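Local coordinates for putative amidohydrolase (Unidentified, PDB 3FEQ), which probably hydrolyses dipeptides with a C-terminal proline, as a zinc-dependent prolidase of the amidohydrolase superfamily, at residues R106-A111 with Y227-A232; H65-A70 with Q188-A193. One frame throughout, in Å; residues are numbered along the deposited sequence.

Interaction 1: R106-A111 with Y227-A232; sequences RDAGGA and YVMAHA. With ZN (zinc ion), chain V.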
ATOM      1  N   ARG C 106       3.823  39.115   2.275  1.00 22.52           N
ATOM      2  CA  ARG C 106       2.931  38.000   2.015  1.00 30.04           C
ATOM      3  C   ARG C 106       3.646  37.012   1.121  1.00 33.29           C
ATOM      4  O   ARG C 106       3.783  37.257  -0.067  1.00 37.02           O
ATOM      5  CB  ARG C 106       1.674  38.481   1.314  1.00 31.65           C
ATOM      6  CG  ARG C 106       0.562  37.473   1.278  1.00 30.23           C
ATOM      7  CD  ARG C 106      -0.670  38.080   0.639  1.00 19.92           C
ATOM      8  NE  ARG C 106      -0.450  38.396  -0.766  1.00 18.88           N
ATOM      9  CZ  ARG C 106      -1.413  38.428  -1.684  1.00 40.73           C
ATOM     10  NH1 ARG C 106      -2.683  38.183  -1.347  1.00 31.25           N
ATOM     11  NH2 ARG C 106      -1.106  38.708  -2.945  1.00 35.83           N
ATOM     12  N   ASP C 107       4.104  35.905   1.703  1.00 35.94           N
ATOM     13  CA  ASP C 107       4.796  34.852   0.968  1.00 37.84           C
ATOM     14  C   ASP C 107       3.829  34.078   0.082  1.00 38.83           C
ATOM     15  O   ASP C 107       2.731  33.726   0.506  1.00 43.60           O
ATOM     16  CB  ASP C 107       5.490  33.889   1.938  1.00 46.72           C
ATOM     17  CG  ASP C 107       6.412  32.906   1.232  1.00 41.86           C
ATOM     18  OD1 ASP C 107       5.977  31.765   0.955  1.00 46.18           O
ATOM     19  OD2 ASP C 107       7.573  33.279   0.966  1.00 41.54           O
ATOM     20  N   ALA C 108       4.246  33.819  -1.152  1.00 41.13           N
ATOM     21  CA  ALA C 108       3.348  33.272  -2.159  1.00 41.16           C
ATOM     22  C   ALA C 108       3.676  31.810  -2.392  1.00 29.20           C
ATOM     23  O   ALA C 108       3.709  31.345  -3.514  1.00 32.81           O
ATOM     24  CB  ALA C 108       3.446  34.075  -3.465  1.00 38.82           C
ATOM     25  N   GLY C 109       3.924  31.088  -1.310  1.00 38.00           N
ATOM     26  CA  GLY C 109       4.251  29.672  -1.401  1.00 38.17           C
ATOM     27  C   GLY C 109       5.713  29.422  -1.120  1.00 27.12           C
ATOM     28  O   GLY C 109       6.570  30.046  -1.720  1.00 28.03           O
ATOM     29  N   GLY C 110       5.982  28.490  -0.212  1.00 28.24           N
ATOM     30  CA  GLY C 110       7.314  28.279   0.325  1.00 29.43           C
ATOM     31  C   GLY C 110       7.269  28.380   1.836  1.00 39.92           C
ATOM     32  O   GLY C 110       7.445  27.383   2.535  1.00 43.96           O
ATOM     33  N   ALA C 111       7.037  29.587   2.347  1.00 41.15           N
ATOM     34  CA  ALA C 111       7.143  29.825   3.776  1.00 37.63           C
ATOM     35  C   ALA C 111       5.932  29.285   4.472  1.00 44.49           C
ATOM     36  O   ALA C 111       4.809  29.406   3.977  1.00 53.42           O
ATOM     37  CB  ALA C 111       7.299  31.282   4.069  1.00 38.25           C
ATOM     38  N   TYR C 227      -8.980  34.167   2.081  1.00 14.88           N
ATOM     39  CA  TYR C 227      -9.212  34.300   0.654  1.00 18.76           C
ATOM     40  C   TYR C 227      -8.163  33.507  -0.155  1.00 27.05           C
ATOM     41  O   TYR C 227      -7.169  33.028   0.380  1.00 36.81           O
ATOM     42  CB  TYR C 227      -9.119  35.783   0.266  1.00 25.22           C
ATOM     43  CG  TYR C 227      -7.755  36.374   0.558  1.00 22.78           C
ATOM     44  CD1 TYR C 227      -6.773  36.423  -0.416  1.00 24.64           C
ATOM     45  CD2 TYR C 227      -7.424  36.809   1.829  1.00 18.43           C
ATOM     46  CE1 TYR C 227      -5.504  36.927  -0.145  1.00  2.93           C
ATOM     47  CE2 TYR C 227      -6.156  37.309   2.101  1.00 32.23           C
ATOM     48  CZ  TYR C 227      -5.200  37.352   1.109  1.00 20.40           C
ATOM     49  OH  TYR C 227      -3.941  37.839   1.386  1.00 26.11           O
ATOM     50  N   VAL C 228      -8.374  33.435  -1.459  1.00 27.44           N
ATOM     51  CA  VAL C 228      -7.449  32.809  -2.382  1.00 24.11           C
ATOM     52  C   VAL C 228      -6.748  33.883  -3.212  1.00 32.12           C
ATOM     53  O   VAL C 228      -7.396  34.772  -3.762  1.00 28.92           O
ATOM     54  CB  VAL C 228      -8.218  31.906  -3.358  1.00 18.11           C
ATOM     55  CG1 VAL C 228      -7.366  31.543  -4.555  1.00 25.00           C
ATOM     56  CG2 VAL C 228      -8.701  30.688  -2.663  1.00 27.81           C
ATOM     57  N   MET C 229      -5.425  33.808  -3.286  1.00 35.13           N
ATOM     58  CA  MET C 229      -4.662  34.571  -4.271  1.00 30.18           C
ATOM     59  C   MET C 229      -4.333  33.650  -5.434  1.00 32.09           C
ATOM     60  O   MET C 229      -4.179  32.449  -5.242  1.00 47.19           O
ATOM     61  CB  MET C 229      -3.382  35.157  -3.658  1.00 29.82           C
ATOM     62  CG  MET C 229      -2.486  34.174  -2.899  1.00 29.41           C
ATOM     63  SD  MET C 229      -1.192  35.029  -1.980  1.00 16.37           S
ATOM     64  CE  MET C 229      -0.162  35.457  -3.361  1.00  8.35           C
ATOM     65  N   ALA C 230      -4.224  34.199  -6.637  1.00 22.78           N
ATOM     66  CA  ALA C 230      -4.214  33.366  -7.831  1.00 23.60           C
ATOM     67  C   ALA C 230      -3.317  33.910  -8.928  1.00 27.99           C
ATOM     68  O   ALA C 230      -3.410  35.067  -9.319  1.00 37.15           O
ATOM     69  CB  ALA C 230      -5.627  33.172  -8.351  1.00 35.04           C
ATOM     70  N   HIS C 231      -2.446  33.053  -9.430  1.00 36.13           N
ATOM     71  CA  HIS C 231      -1.458  33.455 -10.408  1.00 37.91           C
ATOM     72  C   HIS C 231      -2.102  33.319 -11.783  1.00 33.54           C
ATOM     73  O   HIS C 231      -2.619  32.257 -12.129  1.00 35.34           O
ATOM     74  CB  HIS C 231      -0.218  32.567 -10.260  1.00 33.01           C
ATOM     75  CG  HIS C 231       0.659  32.531 -11.471  1.00 42.14           C
ATOM     76  ND1 HIS C 231       1.908  33.113 -11.498  1.00 54.47           N
ATOM     77  CD2 HIS C 231       0.505  31.914 -12.665  1.00 37.52           C
ATOM     78  CE1 HIS C 231       2.468  32.895 -12.674  1.00 48.81           C
ATOM     79  NE2 HIS C 231       1.636  32.171 -13.401  1.00 48.39           N
ATOM     80  N   ALA C 232      -2.111  34.407 -12.544  1.00 30.56           N
ATOM     81  CA  ALA C 232      -2.790  34.427 -13.845  1.00 36.02           C
ATOM     82  C   ALA C 232      -2.237  35.539 -14.703  1.00 34.46           C
ATOM     83  O   ALA C 232      -1.989  36.631 -14.204  1.00 36.24           O
ATOM     84  CB  ALA C 232      -4.316  34.587 -13.680  1.00 22.05           C
TER
HETATM   85 ZN    ZN V 426       3.292  33.406  -9.698  0.50 38.19          ZN

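Interaction 2: H65-A70 with Q188-A193; sequences HVHVLA and QIKIMA. With ZN (zinc ion), chain U.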
ATOM      1  N   HIS C  65       3.795  39.961  -2.686  1.00 31.38           N
ATOM      2  CA  HIS C  65       4.226  38.754  -3.388  1.00 31.48           C
ATOM      3  C   HIS C  65       5.738  38.537  -3.263  1.00 34.77           C
ATOM      4  O   HIS C  65       6.515  39.087  -4.031  1.00 40.34           O
ATOM      5  CB  HIS C  65       3.795  38.824  -4.861  1.00 17.06           C
ATOM      6  CG  HIS C  65       3.748  37.498  -5.555  1.00 24.48           C
ATOM      7  ND1 HIS C  65       2.571  36.906  -5.957  1.00 37.69           N
ATOM      8  CD2 HIS C  65       4.740  36.661  -5.944  1.00 35.49           C
ATOM      9  CE1 HIS C  65       2.841  35.756  -6.558  1.00 50.43           C
ATOM     10  NE2 HIS C  65       4.152  35.582  -6.558  1.00 25.83           N
ATOM     11  N   VAL C  66       6.152  37.737  -2.286  1.00 38.48           N
ATOM     12  CA  VAL C  66       7.540  37.256  -2.216  1.00 37.46           C
ATOM     13  C   VAL C  66       7.616  35.732  -2.151  1.00 34.64           C
ATOM     14  O   VAL C  66       6.640  35.072  -1.801  1.00 35.07           O
ATOM     15  CB  VAL C  66       8.274  37.805  -0.985  1.00 25.79           C
ATOM     16  CG1 VAL C  66       8.417  39.302  -1.069  1.00 30.83           C
ATOM     17  CG2 VAL C  66       7.553  37.413   0.263  1.00 25.13           C
ATOM     18  N   HIS C  67       8.776  35.183  -2.500  1.00 32.24           N
ATOM     19  CA  HIS C  67       9.122  33.816  -2.132  1.00 28.61           C
ATOM     20  C   HIS C  67      10.385  33.879  -1.297  1.00 31.56           C
ATOM     21  O   HIS C  67      11.500  33.863  -1.813  1.00 28.05           O
ATOM     22  CB  HIS C  67       9.307  32.917  -3.359  1.00 28.91           C
ATOM     23  CG  HIS C  67       8.115  32.870  -4.262  1.00 41.72           C
ATOM     24  ND1 HIS C  67       7.127  31.918  -4.144  1.00 43.99           N
ATOM     25  CD2 HIS C  67       7.732  33.684  -5.275  1.00 44.41           C
ATOM     26  CE1 HIS C  67       6.186  32.147  -5.042  1.00 38.97           C
ATOM     27  NE2 HIS C  67       6.527  33.216  -5.739  1.00 39.26           N
ATOM     28  N   VAL C  68      10.184  34.015   0.005  1.00 37.91           N
ATOM     29  CA  VAL C  68      11.259  34.113   0.975  1.00 35.28           C
ATOM     30  C   VAL C  68      12.223  32.952   0.890  1.00 37.53           C
ATOM     31  O   VAL C  68      13.402  33.119   1.142  1.00 45.46           O
ATOM     32  CB  VAL C  68      10.676  34.102   2.363  1.00 39.53           C
ATOM     33  CG1 VAL C  68      11.772  33.933   3.392  1.00 47.96           C
ATOM     34  CG2 VAL C  68       9.850  35.355   2.589  1.00 36.86           C
ATOM     35  N   LEU C  69      11.715  31.774   0.546  1.00 39.54           N
ATOM     36  CA  LEU C  69      12.546  30.577   0.479  1.00 38.22           C
ATOM     37  C   LEU C  69      13.227  30.329  -0.873  1.00 41.85           C
ATOM     38  O   LEU C  69      14.076  29.438  -1.002  1.00 39.39           O
ATOM     39  CB  LEU C  69      11.729  29.371   0.899  1.00 34.49           C
ATOM     40  CG  LEU C  69      11.720  29.258   2.415  1.00 37.25           C
ATOM     41  CD1 LEU C  69      10.408  28.724   2.861  1.00 23.54           C
ATOM     42  CD2 LEU C  69      12.867  28.358   2.894  1.00 45.31           C
ATOM     43  N   ALA C  70      12.877  31.137  -1.869  1.00 42.40           N
ATOM     44  CA  ALA C  70      13.478  31.036  -3.196  1.00 39.16           C
ATOM     45  C   ALA C  70      14.925  31.521  -3.192  1.00 40.01           C
ATOM     46  O   ALA C  70      15.232  32.620  -3.666  1.00 40.20           O
ATOM     47  CB  ALA C  70      12.655  31.817  -4.204  1.00 38.22           C
ATOM     48  N   GLN C 188      -3.405  32.768   3.958  1.00 33.68           N
ATOM     49  CA  GLN C 188      -4.232  32.713   2.753  1.00 31.60           C
ATOM     50  C   GLN C 188      -3.817  31.535   1.869  1.00 31.12           C
ATOM     51  O   GLN C 188      -2.836  30.838   2.165  1.00 29.34           O
ATOM     52  CB  GLN C 188      -4.202  34.045   1.980  1.00 17.65           C
ATOM     53  CG  GLN C 188      -2.878  34.377   1.357  1.00 21.84           C
ATOM     54  CD  GLN C 188      -1.819  34.744   2.384  1.00 30.32           C
ATOM     55  OE1 GLN C 188      -2.105  35.439   3.354  1.00 18.92           O
ATOM     56  NE2 GLN C 188      -0.585  34.280   2.169  1.00 26.29           N
ATOM     57  N   ILE C 189      -4.564  31.310   0.792  1.00 22.10           N
ATOM     58  CA  ILE C 189      -4.275  30.191  -0.088  1.00 19.16           C
ATOM     59  C   ILE C 189      -3.834  30.690  -1.438  1.00 23.15           C
ATOM     60  O   ILE C 189      -4.491  31.559  -1.993  1.00 33.12           O
ATOM     61  CB  ILE C 189      -5.500  29.306  -0.274  1.00 20.99           C
ATOM     62  CG1 ILE C 189      -5.959  28.712   1.072  1.00 16.02           C
ATOM     63  CG2 ILE C 189      -5.204  28.225  -1.295  1.00 22.15           C
ATOM     64  CD1 ILE C 189      -4.922  27.793   1.737  1.00 28.95           C
ATOM     65  N   LYS C 190      -2.705  30.170  -1.938  1.00 25.15           N
ATOM     66  CA  LYS C 190      -2.169  30.518  -3.257  1.00 22.08           C
ATOM     67  C   LYS C 190      -2.396  29.358  -4.206  1.00 32.40           C
ATOM     68  O   LYS C 190      -2.184  28.205  -3.837  1.00 51.41           O
ATOM     69  CB  LYS C 190      -0.666  30.833  -3.170  1.00 32.87           C
ATOM     70  CG  LYS C 190       0.135  30.722  -4.507  1.00 33.93           C
ATOM     71  CD  LYS C 190       0.541  32.084  -5.105  1.00 30.09           C
ATOM     72  CE  LYS C 190       0.991  31.975  -6.575  1.00 36.75           C
ATOM     73  NZ  LYS C 190       2.419  32.386  -6.818  1.00 26.02           N
ATOM     74  N   ILE C 191      -2.863  29.661  -5.416  1.00 35.39           N
ATOM     75  CA  ILE C 191      -3.024  28.665  -6.478  1.00 24.69           C
ATOM     76  C   ILE C 191      -2.440  29.205  -7.789  1.00 31.76           C
ATOM     77  O   ILE C 191      -2.306  30.416  -7.977  1.00 36.12           O
ATOM     78  CB  ILE C 191      -4.519  28.274  -6.692  1.00 30.85           C
ATOM     79  CG1 ILE C 191      -5.286  29.367  -7.447  1.00 18.41           C
ATOM     80  CG2 ILE C 191      -5.213  27.994  -5.363  1.00 29.32           C
ATOM     81  CD1 ILE C 191      -6.682  28.929  -7.883  1.00 14.39           C
ATOM     82  N   MET C 192      -2.084  28.297  -8.685  1.00 30.62           N
ATOM     83  CA  MET C 192      -1.734  28.667 -10.039  1.00 30.76           C
ATOM     84  C   MET C 192      -2.945  28.446 -10.961  1.00 32.78           C
ATOM     85  O   MET C 192      -3.388  27.316 -11.142  1.00 40.47           O
ATOM     86  CB  MET C 192      -0.535  27.843 -10.502  1.00 31.43           C
ATOM     87  CG  MET C 192       0.516  27.603  -9.423  1.00 36.29           C
ATOM     88  SD  MET C 192       1.416  29.087  -8.975  1.00 34.33           S
ATOM     89  CE  MET C 192       3.000  28.382  -8.467  1.00 36.46           C
ATOM     90  N   ALA C 193      -3.486  29.528 -11.522  1.00 34.76           N
ATOM     91  CA  ALA C 193      -4.658  29.461 -12.414  1.00 36.24           C
ATOM     92  C   ALA C 193      -4.323  29.709 -13.875  1.00 36.83           C
ATOM     93  O   ALA C 193      -5.214  29.955 -14.685  1.00 39.49           O
ATOM     94  CB  ALA C 193      -5.728  30.432 -11.973  1.00 31.47           C
TER
HETATM   95 ZN    ZN U 425       5.208  33.482  -7.526  0.50 42.80          ZN

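Interaction 1: R106-A111 with Y227-A232
Arg106 sends CG anti to its backbone nitrogen (chi1 -167°) and reaches across to Tyr227 and Met229. Met229 starts with CG between the backbone nitrogen and the carbonyl carbon (chi1 51°) and comes from the opposite direction. The chain stays extended to the sulfur, which lies over one face of the guanidinium; the bend at the last torsion then turns the methyl CE along that face. Met229 SD lies above the centre of that group, 3.4 Å from Arg106 CZ. The methyl CE is 3.4 Å from Arg106 NH2. It also packs on the methyl of Ala108, with Met229 CE 3.9 Å from Ala108 CB.

The edge of the guanidinium meets the phenol. Arg106 NH1 donates a hydrogen bond to Tyr227 OH at 3.0 Å. The bond is fairly straight, at 162°, and the oxygen lies close to the guanidinium plane. The guanidinium and the phenol ring are nearly coplanar, so they meet edge to edge and do not stack.

Two further partners hold the buried guanidinium. Arg106 NE gives a hydrogen bond to Cys64 O, and Arg106 NH2 forms a salt bridge with Glu250. Two residues along the strand from Met229, His231 ND1 binds a zinc ion at 2.3 Å, with His251 as a second ligand. The edge bonds to Tyr227, Cys64 and Glu250 fix the rotation of the guanidinium, the thioether covers one face, and the buried charge is probably balanced largely by Glu250.

Interaction 2: H65-A70 with Q188-A193
His65 and His67 bind one zinc ion, and Lys190 brings its amine to the same metal from across the barrel. His65 NE2 is 2.5 Å from the zinc and His67 NE2 is 2.2 Å from it. This is the His-X-His motif of the amidohydrolase TIM barrel, set at the end of strand 56-66. Lys190 comes from strand 189-192, and its side chain crosses both histidines at about a right angle. It leaves with CG anti to the backbone nitrogen (chi1 159°) and bends at its second and fourth torsions, which bring NZ to the metal. The amine meets each ring at the edge. Lys190 NZ is 3.4 Å from His65 CE1 and 4.2 Å from His67 CE1. No hydrogen bond joins the two segments; they meet where the side chains converge on the metal.

Asp323 completes the protein ligands of this zinc. In many two-metal amidohydrolases a carboxylated lysine bridges the metals. The position of Lys190 is consistent with that role, although it is modelled as plain lysine.

The second shell orients the rings. His65 ND1 is hydrogen-bonded to Glu250, and His67 ND1 to Gly109 O. Each imidazole is thus held at one nitrogen while the other faces the metal. Beyond His67 the chain makes a type I turn, closed by Ala70 N bonding to His67 O. The lysine amine itself stops close to the metal, with Lys190 NZ 3.1 Å from the zinc.

In the fold
Both contacts are buried in the barrel core, and their centres are about 3 Å apart. They use the same two pairs of neighbouring strands: 56-66 beside 102-107, and 189-192 beside 228-234. Probable backbone hydrogen bonds join them, with Ala108 N 2.8 Å from Val66 O and Met229 N 2.8 Å from Ile189 O. Their chemistry differs. Interaction 1 spans the barrel interior through an arginine, a phenol and a thioether, and interaction 2 gathers two histidines and a lysine round a zinc ion. Glu250 connects the two, since it pairs with Arg106 and also bonds His65. Through Glu250 the arginine of interaction 1 is linked to one metal ligand of interaction 2, His65.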